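Local structure of xenavidin (2UZ2) at residues W12-G17 against G33-S38; V39-S44 against W96-S101; G64-W69 against I75-G80. The protein binds biotin inside an eight-stranded antiparallel beta-barrel, as a frog member of the avidin family that assembles as a tetramer. All blocks are in the same frame, centred on the assembly; numbering follows the deposited sequence.

Overall arrangement
Contact 1 comes first along the chain: the end of strand 10-14 and the turn after it meet the end of strand 30-36, closing a loop that holds strand 19-25. Contact 2 opens only after contact 1 has closed. It joins the loop that follows strand 30-36 to the end of strand 90-99, so it spans 51 intervening residues, and contact 3, the hairpin of strands 62-68 and 75-84, is nested inside that span. Contacts 2 and 3 share the sheet, where strands 75-84 and 90-99 are neighbours, while Tyr-35 of contact 1 packs on Trp-69 and Trp-78 of contact 3. All three border the same biotin at one end of the barrel.

Contact 1 (W12-G17 against G33-S38); sequences WRNKLG and GTYFTS. With BTN (biotin), chain D.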
loop_
_atom_site.group_PDB
_atom_site.type_symbol
_atom_site.label_atom_id
_atom_site.label_comp_id
_atom_site.label_asym_id
_atom_site.label_seq_id
_atom_site.Cartn_x
_atom_site.Cartn_y
_atom_site.Cartn_z
ATOM N N TRP B 12 -13.102 18.133 9.091
ATOM C CA TRP B 12 -12.815 17.791 7.709
ATOM C C TRP B 12 -13.737 16.647 7.318
ATOM O O TRP B 12 -14.187 15.884 8.172
ATOM C CB TRP B 12 -11.383 17.270 7.591
ATOM C CG TRP B 12 -10.313 18.225 8.096
ATOM C CD1 TRP B 12 -9.870 18.365 9.397
ATOM C CD2 TRP B 12 -9.546 19.143 7.308
ATOM N NE1 TRP B 12 -8.878 19.330 9.451
ATOM C CE2 TRP B 12 -8.656 19.809 8.182
ATOM C CE3 TRP B 12 -9.520 19.460 5.933
ATOM C CZ2 TRP B 12 -7.749 20.791 7.730
ATOM C CZ3 TRP B 12 -8.626 20.452 5.492
ATOM C CH2 TRP B 12 -7.757 21.083 6.379
ATOM N N ARG B 13 -13.984 16.516 6.020
ATOM C CA ARG B 13 -14.763 15.375 5.535
ATOM C C ARG B 13 -14.071 14.772 4.339
ATOM O O ARG B 13 -13.405 15.473 3.576
ATOM C CB ARG B 13 -16.159 15.822 5.100
ATOM C CG ARG B 13 -16.203 16.904 4.033
ATOM C CD ARG B 13 -17.605 17.063 3.413
ATOM N NE ARG B 13 -17.913 16.010 2.445
ATOM C CZ ARG B 13 -18.984 15.219 2.507
ATOM N NH1 ARG B 13 -19.876 15.363 3.483
ATOM N NH2 ARG B 13 -19.168 14.285 1.584
ATOM N N ASN B 14 -14.239 13.477 4.148
ATOM C CA ASN B 14 -13.782 12.909 2.870
ATOM C C ASN B 14 -14.939 12.614 1.930
ATOM O O ASN B 14 -16.092 12.882 2.250
ATOM C CB ASN B 14 -12.869 11.707 3.086
ATOM C CG ASN B 14 -13.589 10.511 3.709
ATOM O OD1 ASN B 14 -14.808 10.399 3.619
ATOM N ND2 ASN B 14 -12.809 9.608 4.336
ATOM N N LYS B 15 -14.642 12.042 0.761
ATOM C CA LYS B 15 -15.665 11.857 -0.252
ATOM C C LYS B 15 -16.716 10.827 0.171
ATOM O O LYS B 15 -17.846 10.849 -0.337
ATOM C CB LYS B 15 -15.015 11.541 -1.618
ATOM C CG LYS B 15 -13.884 12.573 -1.975
ATOM C CD LYS B 15 -13.165 12.319 -3.320
ATOM C CE LYS B 15 -13.704 13.200 -4.425
ATOM N NZ LYS B 15 -12.976 13.011 -5.722
ATOM N N LEU B 16 -16.347 9.937 1.095
ATOM C CA LEU B 16 -17.273 8.940 1.656
ATOM C C LEU B 16 -18.229 9.555 2.687
ATOM O O LEU B 16 -19.239 8.932 3.043
ATOM C CB LEU B 16 -16.508 7.775 2.285
ATOM C CG LEU B 16 -15.560 6.919 1.432
ATOM C CD1 LEU B 16 -14.449 6.258 2.313
ATOM C CD2 LEU B 16 -16.362 5.919 0.675
ATOM N N GLY B 17 -17.942 10.776 3.132
ATOM C CA GLY B 17 -18.768 11.486 4.136
ATOM C C GLY B 17 -18.278 11.331 5.565
ATOM O O GLY B 17 -18.875 11.904 6.507
ATOM N N GLY B 33 -7.861 13.970 18.478
ATOM C CA GLY B 33 -9.170 14.264 17.942
ATOM C C GLY B 33 -10.017 13.021 17.849
ATOM O O GLY B 33 -9.844 12.064 18.615
ATOM N N THR B 34 -10.971 13.085 16.944
ATOM C CA THR B 34 -11.878 11.941 16.745
ATOM C C THR B 34 -12.159 11.711 15.276
ATOM O O THR B 34 -12.014 12.602 14.444
ATOM C CB THR B 34 -13.228 12.140 17.456
ATOM O OG1 THR B 34 -13.876 13.338 16.980
ATOM C CG2 THR B 34 -13.046 12.227 18.964
ATOM N N TYR B 35 -12.630 10.510 14.983
ATOM C CA TYR B 35 -12.986 10.174 13.603
ATOM C C TYR B 35 -14.334 9.480 13.631
ATOM O O TYR B 35 -14.583 8.546 14.432
ATOM C CB TYR B 35 -11.928 9.243 13.026
ATOM C CG TYR B 35 -11.951 9.191 11.535
ATOM C CD1 TYR B 35 -11.035 9.951 10.777
ATOM C CD2 TYR B 35 -12.821 8.354 10.876
ATOM C CE1 TYR B 35 -11.029 9.873 9.382
ATOM C CE2 TYR B 35 -12.829 8.297 9.470
ATOM C CZ TYR B 35 -11.919 9.069 8.749
ATOM O OH TYR B 35 -11.970 8.965 7.355
ATOM N N PHE B 36 -15.223 9.920 12.751
ATOM C CA PHE B 36 -16.489 9.257 12.639
ATOM C C PHE B 36 -16.614 8.704 11.217
ATOM O O PHE B 36 -16.789 9.459 10.235
ATOM C CB PHE B 36 -17.704 10.123 12.959
ATOM C CG PHE B 36 -18.972 9.308 12.942
ATOM C CD1 PHE B 36 -19.427 8.724 14.092
ATOM C CD2 PHE B 36 -19.620 9.024 11.741
ATOM C CE1 PHE B 36 -20.578 7.947 14.099
ATOM C CE2 PHE B 36 -20.764 8.209 11.708
ATOM C CZ PHE B 36 -21.241 7.661 12.903
ATOM N N THR B 37 -16.507 7.398 11.095
ATOM C CA THR B 37 -16.534 6.834 9.731
ATOM C C THR B 37 -17.950 6.599 9.175
ATOM O O THR B 37 -18.850 6.146 9.879
ATOM C CB THR B 37 -15.711 5.536 9.626
ATOM O OG1 THR B 37 -15.689 5.142 8.253
ATOM C CG2 THR B 37 -16.343 4.432 10.462
ATOM N N SER B 38 -18.144 6.886 7.891
ATOM C CA SER B 38 -19.437 6.663 7.256
ATOM C C SER B 38 -19.507 5.246 6.699
ATOM O O SER B 38 -20.582 4.787 6.259
ATOM C CB SER B 38 -19.675 7.685 6.150
ATOM O OG SER B 38 -20.051 8.928 6.699
HETATM C C11 BTN D . -14.056 -1.696 11.049
HETATM O O11 BTN D . -13.487 -2.730 11.469
HETATM O O12 BTN D . -15.118 -1.839 10.396
HETATM C C10 BTN D . -13.492 -0.313 11.321
HETATM C C9 BTN D . -14.046 0.741 10.368
HETATM C C8 BTN D . -13.142 0.900 9.132
HETATM C C7 BTN D . -13.318 2.237 8.434
HETATM C C2 BTN D . -12.388 2.399 7.223
HETATM S S1 BTN D . -10.804 2.611 7.706
HETATM C C6 BTN D . -10.357 3.430 6.132
HETATM C C5 BTN D . -11.581 4.011 5.444
HETATM N N1 BTN D . -11.718 5.468 5.523
HETATM C C3 BTN D . -12.853 5.796 6.158
HETATM O O3 BTN D . -13.482 7.055 6.153
HETATM N N2 BTN D . -13.355 4.731 6.779
HETATM C C4 BTN D . -12.786 3.507 6.234
HETATM O O HOH W 1 -22.065 9.909 4.562
#
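The biotin carbonyl oxygen O3 is gripped from both segments. Tyr-35 OH donates the shorter bond, 2.7 Å to O3, and the oxygen lies at the edge of the tyrosine ring, near its plane. Asn-14 ND2 gives O3 a second, fairly straight hydrogen bond of 3.2 Å (159°), its amide plane turned 65° from that ring; Ser-18 OG, also hydrogen-bonded to biotin, probably supplies a third, as in other avidins. Such a set of donors would probably polarise the ureido carbonyl toward an oxyanion. An asparagine suits its place because the other end of its amide accepts: OD1 takes N-H groups of the following turn, weakly from Leu-16 and also from Ser-18, which fixes which way ND2 faces. In Thr-37, OG1 stands anti to the backbone N (chi1 -174°) and accepts from biotin N2 at 2.8 Å while bonded to Val-39 O. Farther out, Ser-38 CB lies 3.4 Å from Leu-16 O. Gly-17 ends a type I turn begun at Asn-14, with a positive phi at which a side chain would be jammed against the preceding carbonyl O. Strand 19-25 runs between strands 10-14 and 30-36, and strand 112-121 reaches Asn-14 and Tyr-35 through Phe-119.

Contact 2 (V39-S44 against W96-S101); sequences VSLTNS and WLLRSS. With BTN (biotin), chain D.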
loop_
_atom_site.group_PDB
_atom_site.type_symbol
_atom_site.label_atom_id
_atom_site.label_comp_id
_atom_site.label_asym_id
_atom_site.label_seq_id
_atom_site.Cartn_x
_atom_site.Cartn_y
_atom_site.Cartn_z
ATOM N N VAL B 39 -18.370 4.557 6.741
ATOM C CA VAL B 39 -18.222 3.177 6.253
ATOM C C VAL B 39 -17.467 2.246 7.211
ATOM O O VAL B 39 -16.610 2.668 7.948
ATOM C CB VAL B 39 -17.574 3.101 4.838
ATOM C CG1 VAL B 39 -18.454 3.808 3.816
ATOM C CG2 VAL B 39 -16.158 3.632 4.849
ATOM N N SER B 40 -17.818 0.963 7.210
ATOM C CA SER B 40 -17.082 0.036 8.055
ATOM C C SER B 40 -17.075 -1.351 7.438
ATOM O O SER B 40 -17.784 -1.605 6.482
ATOM C CB SER B 40 -17.699 -0.006 9.458
ATOM O OG SER B 40 -19.041 -0.446 9.383
ATOM N N LEU B 41 -16.209 -2.213 7.956
ATOM C CA LEU B 41 -16.207 -3.634 7.588
ATOM C C LEU B 41 -17.288 -4.354 8.399
ATOM O O LEU B 41 -18.036 -5.200 7.877
ATOM C CB LEU B 41 -14.840 -4.257 7.891
ATOM C CG LEU B 41 -13.593 -3.727 7.215
ATOM C CD1 LEU B 41 -12.352 -4.265 7.883
ATOM C CD2 LEU B 41 -13.620 -4.139 5.756
ATOM N N THR B 42 -17.360 -4.002 9.687
ATOM C CA THR B 42 -18.279 -4.618 10.646
ATOM C C THR B 42 -19.749 -4.233 10.433
ATOM O O THR B 42 -20.043 -3.237 9.764
ATOM C CB THR B 42 -17.868 -4.276 12.110
ATOM O OG1 THR B 42 -18.612 -5.095 13.010
ATOM C CG2 THR B 42 -18.133 -2.793 12.469
ATOM N N ASN B 43 -20.646 -5.032 11.009
ATOM C CA ASN B 43 -22.073 -4.700 11.021
ATOM C C ASN B 43 -22.470 -4.027 12.333
ATOM O O ASN B 43 -23.629 -3.634 12.522
ATOM C CB ASN B 43 -22.951 -5.927 10.729
ATOM C CG ASN B 43 -23.146 -6.165 9.243
ATOM O OD1 ASN B 43 -22.700 -5.376 8.404
ATOM N ND2 ASN B 43 -23.813 -7.256 8.910
ATOM N N SER B 44 -21.490 -3.860 13.225
ATOM C CA SER B 44 -21.709 -3.183 14.509
ATOM C C SER B 44 -21.996 -1.715 14.259
ATOM O O SER B 44 -21.613 -1.180 13.221
ATOM C CB SER B 44 -20.496 -3.335 15.447
ATOM O OG SER B 44 -20.241 -4.714 15.709
ATOM N N TRP B 96 -4.061 5.430 3.546
ATOM C CA TRP B 96 -4.327 4.765 4.802
ATOM C C TRP B 96 -4.087 3.266 4.736
ATOM O O TRP B 96 -4.108 2.702 3.651
ATOM C CB TRP B 96 -5.784 5.027 5.296
ATOM C CG TRP B 96 -6.880 4.788 4.276
ATOM C CD1 TRP B 96 -7.490 5.724 3.506
ATOM C CD2 TRP B 96 -7.496 3.543 3.952
ATOM N NE1 TRP B 96 -8.455 5.149 2.694
ATOM C CE2 TRP B 96 -8.485 3.807 2.953
ATOM C CE3 TRP B 96 -7.319 2.227 4.389
ATOM C CZ2 TRP B 96 -9.295 2.801 2.405
ATOM C CZ3 TRP B 96 -8.134 1.205 3.810
ATOM C CH2 TRP B 96 -9.106 1.514 2.856
ATOM N N LEU B 97 -3.829 2.657 5.896
ATOM C CA LEU B 97 -3.801 1.191 6.011
ATOM C C LEU B 97 -4.802 0.839 7.090
ATOM O O LEU B 97 -4.756 1.405 8.187
ATOM C CB LEU B 97 -2.398 0.720 6.451
ATOM C CG LEU B 97 -1.236 0.920 5.470
ATOM C CD1 LEU B 97 0.138 0.625 6.175
ATOM C CD2 LEU B 97 -1.448 0.036 4.209
ATOM N N LEU B 98 -5.679 -0.110 6.773
ATOM C CA LEU B 98 -6.681 -0.623 7.702
ATOM C C LEU B 98 -6.302 -2.049 8.089
ATOM O O LEU B 98 -6.258 -2.958 7.244
ATOM C CB LEU B 98 -8.050 -0.586 7.022
ATOM C CG LEU B 98 -9.197 -1.434 7.578
ATOM C CD1 LEU B 98 -9.523 -1.128 9.016
ATOM C CD2 LEU B 98 -10.419 -1.224 6.678
ATOM N N ARG B 99 -5.993 -2.205 9.372
ATOM C CA ARG B 99 -5.633 -3.495 9.931
ATOM C C ARG B 99 -6.836 -4.176 10.539
ATOM O O ARG B 99 -7.463 -3.620 11.448
ATOM C CB ARG B 99 -4.544 -3.326 11.010
ATOM C CG ARG B 99 -4.196 -4.664 11.674
ATOM C CD ARG B 99 -3.395 -5.556 10.724
ATOM N NE ARG B 99 -3.516 -6.971 11.081
ATOM C CZ ARG B 99 -2.623 -7.904 10.748
ATOM N NH1 ARG B 99 -1.522 -7.561 10.084
ATOM N NH2 ARG B 99 -2.827 -9.174 11.073
ATOM N N SER B 100 -7.141 -5.378 10.068
ATOM C CA SER B 100 -8.173 -6.155 10.749
ATOM C C SER B 100 -7.549 -7.201 11.648
ATOM O O SER B 100 -6.422 -7.663 11.418
ATOM C CB SER B 100 -9.147 -6.786 9.767
ATOM O OG SER B 100 -8.460 -7.370 8.683
ATOM N N SER B 101 -8.285 -7.569 12.690
ATOM C CA SER B 101 -7.820 -8.574 13.603
ATOM C C SER B 101 -8.017 -9.995 13.063
ATOM O O SER B 101 -9.149 -10.467 12.859
ATOM C CB SER B 101 -8.512 -8.375 14.953
ATOM O OG SER B 101 -8.154 -9.417 15.816
HETATM C C11 BTN D . -14.056 -1.696 11.049
HETATM O O11 BTN D . -13.487 -2.730 11.469
HETATM O O12 BTN D . -15.118 -1.839 10.396
HETATM C C10 BTN D . -13.492 -0.313 11.321
HETATM C C9 BTN D . -14.046 0.741 10.368
HETATM C C8 BTN D . -13.142 0.900 9.132
HETATM C C7 BTN D . -13.318 2.237 8.434
HETATM C C2 BTN D . -12.388 2.399 7.223
HETATM S S1 BTN D . -10.804 2.611 7.706
HETATM C C6 BTN D . -10.357 3.430 6.132
HETATM C C5 BTN D . -11.581 4.011 5.444
HETATM N N1 BTN D . -11.718 5.468 5.523
HETATM C C3 BTN D . -12.853 5.796 6.158
HETATM O O3 BTN D . -13.482 7.055 6.153
HETATM N N2 BTN D . -13.355 4.731 6.779
HETATM C C4 BTN D . -12.786 3.507 6.234
#
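The biotin pocket of this avidin barrel is bordered here by the loop 39-44 and the end of strand 90-99, which meet beside the ligand through two leucines. Leu-41 and Leu-98 reach toward each other tip to tip, CD1 of Leu-41 lying 3.8 Å from CD2 of Leu-98. Branched apolar ends suit this place, since Leu-98 CD2 meets both Leu-41 and, at 4.0 Å, the biotin sulfur S1.

The loop holds the carboxylate by its backbone. Leu-41 N donates to O12 of biotin at 2.7 Å, and Thr-42 N adds a longer but straighter bond of 3.2 Å (168°), so two successive N-H groups converge on one oxygen. Just beyond, Thr-42 OG1, anti to its own backbone N (chi1 -169°), accepts from Ser-44 N in an ST turn that ties the loop to itself. At the loop's start, Val-39 CG2 touches the ureido ring, 3.6 Å from biotin N2.

From the strand, Trp-96 lays one face of its indole against the bicyclic head: biotin C6 stands 3.5 Å above the ring plane, over its centre, while NE1 is bonded to Asn-117 OD1, which helps fix the rotation of the ring. An alanine here lacks the indole, which would probably open a gap beside C6 and leave Asn-117 OD1 without its NE1 donor.

Strand 90-99 runs between strands 75-84 and 112-121, bonded to both through its backbone, and Trp-109 of the fourth subunit packs on both Val-39 and Leu-98.

Contact 3 (G64-W69 against I75-G80); sequences GFTVHW and ITVWTG. With BTN (biotin), chain D.
A beta-hairpin of the avidin barrel pairs strand 62-68 with strand 75-84, antiparallel, with axes 4.7 Å apart at closest approach. Phe-65 with Trp-78 and Val-67 with Thr-76 are hydrogen-bonded pairs, while Gly-64 with Thr-79 and Thr-66 with Val-77 are non-hydrogen-bonded. Gly-64 pairs closely with Thr-79, CA to CA 4.1 Å, and its CA makes a CA-H...O contact with Trp-78 O; the lack of a side chain probably eases this approach.

The face bearing Phe-65, Val-67, Thr-76 and Trp-78 turns into the barrel. Phe-65 and Trp-78 lie nearly parallel, their planes 17° apart, but slid so that they barely overlap; CB of Trp-78 makes a CH-pi contact over the phenyl face, and CE1 of Phe-65 comes within 3.3 Å of CE3 of Trp-78. Phe-65 CG is set between its backbone N and carbonyl carbon (chi1 60°), which carries the ring across toward the neighbouring strand. On the other face of the Trp-78 indole sits CG2 of Thr-76, so the ring is packed on both sides; Val-67 CG2 crowds its far end, 3.3 Å from CZ3. Broad aromatic rings suit this interior because they fill it; CZ2 of Trp-78 comes near biotin N1.

The opposite face, with Thr-66, Ile-75 and Val-77, packs against the third subunit, where Phe-65 and Trp-78 of that neighbouring chain lie.

Trp-69, just past the strand, spreads one face as a flat wall over the biotin chain around C9, while Val-67 CG1 lies over its other face. The indole is tied by its edge to the neighbouring strand: NE1 of Trp-69 donates to OG1 of Thr-76 at 2.9 Å, almost exactly in the indole plane, and the same OG1 lies 3.1 Å from biotin S1.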
loop_
_atom_site.group_PDB
_atom_site.type_symbol
_atom_site.label_atom_id
_atom_site.label_comp_id
_atom_site.label_asym_id
_atom_site.label_seq_id
_atom_site.Cartn_x
_atom_site.Cartn_y
_atom_site.Cartn_z
ATOM N N GLY B 64 0.540 12.328 10.324
ATOM C CA GLY B 64 0.036 10.951 10.359
ATOM C C GLY B 64 -0.788 10.784 11.606
ATOM O O GLY B 64 -0.569 11.496 12.590
ATOM N N PHE B 65 -1.722 9.833 11.593
ATOM C CA PHE B 65 -2.465 9.554 12.831
ATOM C C PHE B 65 -3.042 8.161 12.833
ATOM O O PHE B 65 -3.141 7.525 11.780
ATOM C CB PHE B 65 -3.580 10.598 13.085
ATOM C CG PHE B 65 -4.634 10.658 11.979
ATOM C CD1 PHE B 65 -5.779 9.856 12.044
ATOM C CD2 PHE B 65 -4.495 11.556 10.932
ATOM C CE1 PHE B 65 -6.749 9.962 11.068
ATOM C CE2 PHE B 65 -5.457 11.654 9.922
ATOM C CZ PHE B 65 -6.597 10.831 9.996
ATOM N N THR B 66 -3.406 7.701 14.017
ATOM C CA THR B 66 -4.011 6.353 14.175
ATOM C C THR B 66 -5.404 6.549 14.753
ATOM O O THR B 66 -5.554 7.360 15.695
ATOM C CB THR B 66 -3.201 5.541 15.206
ATOM O OG1 THR B 66 -1.804 5.483 14.829
ATOM C CG2 THR B 66 -3.786 4.124 15.414
ATOM N N VAL B 67 -6.384 5.782 14.250
ATOM C CA VAL B 67 -7.720 5.776 14.829
ATOM C C VAL B 67 -7.910 4.460 15.545
ATOM O O VAL B 67 -7.665 3.406 14.985
ATOM C CB VAL B 67 -8.824 5.984 13.777
ATOM C CG1 VAL B 67 -10.205 5.819 14.408
ATOM C CG2 VAL B 67 -8.719 7.399 13.195
ATOM N N HIS B 68 -8.327 4.535 16.802
ATOM C CA HIS B 68 -8.583 3.358 17.650
ATOM C C HIS B 68 -10.090 3.087 17.635
ATOM O O HIS B 68 -10.820 3.569 18.481
ATOM C CB HIS B 68 -8.064 3.712 19.047
ATOM C CG HIS B 68 -8.196 2.632 20.081
ATOM N ND1 HIS B 68 -8.423 1.308 19.790
ATOM C CD2 HIS B 68 -8.072 2.706 21.428
ATOM C CE1 HIS B 68 -8.500 0.618 20.922
ATOM N NE2 HIS B 68 -8.246 1.443 21.926
ATOM N N TRP B 69 -10.551 2.319 16.646
ATOM C CA TRP B 69 -12.003 2.173 16.434
ATOM C C TRP B 69 -12.638 1.664 17.713
ATOM O O TRP B 69 -12.206 0.639 18.260
ATOM C CB TRP B 69 -12.296 1.194 15.283
ATOM C CG TRP B 69 -11.691 1.661 14.000
ATOM C CD1 TRP B 69 -10.632 1.094 13.350
ATOM C CD2 TRP B 69 -12.081 2.808 13.227
ATOM N NE1 TRP B 69 -10.336 1.813 12.203
ATOM C CE2 TRP B 69 -11.209 2.879 12.114
ATOM C CE3 TRP B 69 -13.084 3.787 13.376
ATOM C CZ2 TRP B 69 -11.304 3.889 11.127
ATOM C CZ3 TRP B 69 -13.171 4.811 12.405
ATOM C CH2 TRP B 69 -12.297 4.844 11.292
ATOM N N ILE B 75 -7.738 -1.370 13.449
ATOM C CA ILE B 75 -7.019 -0.102 13.629
ATOM C C ILE B 75 -6.807 0.444 12.227
ATOM O O ILE B 75 -6.678 -0.333 11.275
ATOM C CB ILE B 75 -5.622 -0.328 14.267
ATOM C CG1 ILE B 75 -5.708 -0.786 15.746
ATOM C CG2 ILE B 75 -4.756 0.928 14.076
ATOM C CD1 ILE B 75 -6.154 0.302 16.744
ATOM N N THR B 76 -6.865 1.761 12.071
ATOM C CA THR B 76 -6.485 2.362 10.780
ATOM C C THR B 76 -5.494 3.480 11.032
ATOM O O THR B 76 -5.641 4.224 12.014
ATOM C CB THR B 76 -7.693 2.924 10.029
ATOM O OG1 THR B 76 -8.674 1.886 9.885
ATOM C CG2 THR B 76 -7.286 3.463 8.633
ATOM N N VAL B 77 -4.502 3.566 10.152
ATOM C CA VAL B 77 -3.529 4.680 10.182
ATOM C C VAL B 77 -3.630 5.434 8.872
ATOM O O VAL B 77 -3.862 4.835 7.827
ATOM C CB VAL B 77 -2.065 4.217 10.452
ATOM C CG1 VAL B 77 -1.923 3.642 11.913
ATOM C CG2 VAL B 77 -1.566 3.166 9.410
ATOM N N TRP B 78 -3.480 6.756 8.953
ATOM C CA TRP B 78 -3.433 7.619 7.763
ATOM C C TRP B 78 -2.160 8.428 7.795
ATOM O O TRP B 78 -1.709 8.872 8.866
ATOM C CB TRP B 78 -4.548 8.667 7.801
ATOM C CG TRP B 78 -5.947 8.218 7.453
ATOM C CD1 TRP B 78 -6.622 8.495 6.295
ATOM C CD2 TRP B 78 -6.887 7.559 8.312
ATOM N NE1 TRP B 78 -7.921 8.051 6.373
ATOM C CE2 TRP B 78 -8.104 7.458 7.595
ATOM C CE3 TRP B 78 -6.814 7.029 9.617
ATOM C CZ2 TRP B 78 -9.243 6.848 8.134
ATOM C CZ3 TRP B 78 -7.949 6.436 10.157
ATOM C CH2 TRP B 78 -9.134 6.344 9.434
ATOM N N THR B 79 -1.620 8.695 6.615
ATOM C CA THR B 79 -0.548 9.701 6.504
ATOM C C THR B 79 -0.730 10.517 5.231
ATOM O O THR B 79 -1.208 10.006 4.196
ATOM C CB THR B 79 0.863 9.076 6.621
ATOM O OG1 THR B 79 1.837 10.113 6.706
ATOM C CG2 THR B 79 1.237 8.206 5.411
ATOM N N GLY B 80 -0.365 11.790 5.280
ATOM C CA GLY B 80 -0.650 12.624 4.130
ATOM C C GLY B 80 0.017 13.953 4.233
ATOM O O GLY B 80 0.883 14.160 5.085
HETATM C C11 BTN D . -14.056 -1.696 11.049
HETATM O O11 BTN D . -13.487 -2.730 11.469
HETATM O O12 BTN D . -15.118 -1.839 10.396
HETATM C C10 BTN D . -13.492 -0.313 11.321
HETATM C C9 BTN D . -14.046 0.741 10.368
HETATM C C8 BTN D . -13.142 0.900 9.132
HETATM C C7 BTN D . -13.318 2.237 8.434
HETATM C C2 BTN D . -12.388 2.399 7.223
HETATM S S1 BTN D . -10.804 2.611 7.706
HETATM C C6 BTN D . -10.357 3.430 6.132
HETATM C C5 BTN D . -11.581 4.011 5.444
HETATM N N1 BTN D . -11.718 5.468 5.523
HETATM C C3 BTN D . -12.853 5.796 6.158
HETATM O O3 BTN D . -13.482 7.055 6.153
HETATM N N2 BTN D . -13.355 4.731 6.779
HETATM C C4 BTN D . -12.786 3.507 6.234
#